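Putative glyoxalase superfamily protein (Ralstonia eutropha, PDB 3IUZ) probably acts as an iron(II)-dependent dioxygenase of the 2-oxoadipate dioxygenase/decarboxylase family, within the glyoxalase superfamily. Local coordinates at residues 170-175 and 197-202. Sequence-based numbering, arbitrary orientation.
Sequences PLTPRA and IGLLVP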
loop_
_atom_site.group_PDB
_atom_site.type_symbol
_atom_site.label_atom_id
_atom_site.label_comp_id
_atom_site.label_asym_id
_atom_site.label_seq_id
_atom_site.Cartn_x
_atom_site.Cartn_y
_atom_site.Cartn_z
ATOM N N PRO A 170 -15.020 4.575 -2.146
ATOM C CA PRO A 170 -15.136 3.136 -1.911
ATOM C C PRO A 170 -15.485 2.697 -0.490
ATOM O O PRO A 170 -15.806 1.530 -0.269
ATOM C CB PRO A 170 -13.718 2.650 -2.241
ATOM C CG PRO A 170 -12.888 3.776 -1.677
ATOM C CD PRO A 170 -13.608 5.003 -2.101
ATOM N N LEU A 171 -15.442 3.607 0.468
ATOM C CA LEU A 171 -15.665 3.238 1.881
ATOM C C LEU A 171 -17.166 3.227 2.203
ATOM O O LEU A 171 -17.737 4.238 2.551
ATOM C CB LEU A 171 -14.926 4.235 2.774
ATOM C CG LEU A 171 -14.824 3.779 4.249
ATOM C CD1 LEU A 171 -13.962 2.566 4.402
ATOM C CD2 LEU A 171 -14.288 4.928 5.131
ATOM N N THR A 172 -17.767 2.058 2.137
ATOM C CA THR A 172 -19.195 1.913 2.159
ATOM C C THR A 172 -19.749 2.146 3.601
ATOM O O THR A 172 -18.984 2.130 4.573
ATOM C CB THR A 172 -19.600 0.518 1.708
ATOM O OG1 THR A 172 -19.290 -0.437 2.726
ATOM C CG2 THR A 172 -18.975 0.128 0.335
ATOM N N PRO A 173 -21.074 2.283 3.730
ATOM C CA PRO A 173 -21.645 2.468 5.064
ATOM C C PRO A 173 -21.427 1.287 5.985
ATOM O O PRO A 173 -21.246 1.464 7.179
ATOM C CB PRO A 173 -23.130 2.654 4.807
ATOM C CG PRO A 173 -23.292 2.927 3.327
ATOM C CD PRO A 173 -22.025 2.620 2.650
ATOM N N ARG A 174 -21.493 0.088 5.429
ATOM C CA ARG A 174 -21.241 -1.106 6.198
ATOM C C ARG A 174 -19.770 -1.124 6.640
ATOM O O ARG A 174 -19.470 -1.549 7.765
ATOM C CB ARG A 174 -21.577 -2.327 5.357
ATOM C CG ARG A 174 -21.309 -3.624 6.070
ATOM C CD ARG A 174 -22.311 -3.897 7.196
ATOM N NE ARG A 174 -22.016 -5.189 7.802
ATOM C CZ ARG A 174 -22.419 -5.575 9.005
ATOM N NH1 ARG A 174 -23.195 -4.797 9.785
ATOM N NH2 ARG A 174 -22.025 -6.730 9.446
ATOM N N ALA A 175 -18.862 -0.693 5.755
ATOM C CA ALA A 175 -17.435 -0.651 6.084
ATOM C C ALA A 175 -17.250 0.283 7.297
ATOM O O ALA A 175 -16.529 -0.028 8.252
ATOM C CB ALA A 175 -16.566 -0.154 4.883
ATOM N N ILE A 197 -12.457 -6.593 6.367
ATOM C CA ILE A 197 -11.276 -6.666 5.493
ATOM C C ILE A 197 -11.718 -6.690 4.020
ATOM O O ILE A 197 -11.176 -5.969 3.180
ATOM C CB ILE A 197 -10.391 -7.876 5.840
ATOM C CG1 ILE A 197 -9.738 -7.665 7.188
ATOM C CG2 ILE A 197 -9.367 -8.175 4.714
ATOM C CD1 ILE A 197 -9.189 -9.010 7.812
ATOM N N GLY A 198 -12.707 -7.506 3.718
ATOM C CA GLY A 198 -13.235 -7.607 2.350
ATOM C C GLY A 198 -13.716 -6.264 1.805
ATOM O O GLY A 198 -13.612 -5.999 0.618
ATOM N N LEU A 199 -14.252 -5.427 2.690
ATOM C CA LEU A 199 -14.835 -4.153 2.291
ATOM C C LEU A 199 -13.770 -3.117 2.204
ATOM O O LEU A 199 -13.924 -2.153 1.444
ATOM C CB LEU A 199 -15.891 -3.682 3.281
ATOM C CG LEU A 199 -17.185 -4.512 3.318
ATOM C CD1 LEU A 199 -18.027 -4.100 4.570
ATOM C CD2 LEU A 199 -17.934 -4.299 1.994
ATOM N N LEU A 200 -12.685 -3.299 2.943
ATOM C CA LEU A 200 -11.615 -2.309 2.903
ATOM C C LEU A 200 -10.679 -2.506 1.723
ATOM O O LEU A 200 -10.114 -1.524 1.218
ATOM C CB LEU A 200 -10.791 -2.306 4.193
ATOM C CG LEU A 200 -11.545 -1.848 5.453
ATOM C CD1 LEU A 200 -10.598 -1.886 6.677
ATOM C CD2 LEU A 200 -12.144 -0.407 5.271
ATOM N N VAL A 201 -10.481 -3.752 1.309
ATOM C CA VAL A 201 -9.504 -4.025 0.261
ATOM C C VAL A 201 -9.771 -3.204 -1.030
ATOM O O VAL A 201 -8.806 -2.637 -1.600
ATOM C CB VAL A 201 -9.352 -5.532 0.011
ATOM C CG1 VAL A 201 -8.691 -5.808 -1.372
ATOM C CG2 VAL A 201 -8.579 -6.194 1.196
ATOM N N PRO A 202 -11.033 -3.064 -1.454
ATOM C CA PRO A 202 -11.303 -2.260 -2.656
ATOM C C PRO A 202 -11.048 -0.760 -2.539
ATOM O O PRO A 202 -11.094 -0.071 -3.564
ATOM C CB PRO A 202 -12.791 -2.573 -2.958
ATOM C CG PRO A 202 -12.996 -3.934 -2.378
ATOM C CD PRO A 202 -12.233 -3.811 -1.055
HETATM O O HOH W 1 -15.666 -0.059 1.807
#
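Leu199, near the C-terminal end of helix 190-200, lies against the first turn of helix 173-185, so the contact joins the start of one helix to the end of the next in a helical hairpin whose linker holds the short strand 187-188. Leu199 CB meets Ala175 CB at 3.9 Å; a side chain of one carbon suits this spot, where the CA atoms of Ala175 and Leu199 are 5.8 Å apart. Beyond CG the two methyls part. Leu199 CD1 reaches Arg174 CG at 3.6 Å and also lies against the Ala175 backbone N, whereas Leu199 CD2 turns to Thr172 OG1, a looser approach at 4.2 Å, the two side chains crossing at about a right angle. Arg174 thus lends its aliphatic root to leucine, while its chain, bent at chi2 (72°), carries on to a salt bridge between Arg174 NE and OE2 of Glu195, one turn before Leu199.

Thr172 is the N-cap of helix 173-185. Its OG1 sits between the backbone N and the carbonyl carbon (chi1 73°), which turns it toward the helix start. There Thr172 OG1 accepts from Ala175 N at 3.1 Å, satisfying an amide that lacks a partner in the first turn; Pro173 fits the next position because it has no N-H to satisfy. Deeper in, Leu171 CD1 and Leu200 CD2 meet at 3.6 Å, the two side chains lying side by side and pointing the same way. Both branched chains also pack on Ile106 of helix 101-110, extending the apolar layer into the protein.

Polar backbone groups at the junction are bridged by one water. It accepts from Thr172 N and donates to Pro170 O, its oxygen 2.6 Å from that atom. Its other donated bond runs to Leu199 O, at 2.7 Å from the water oxygen.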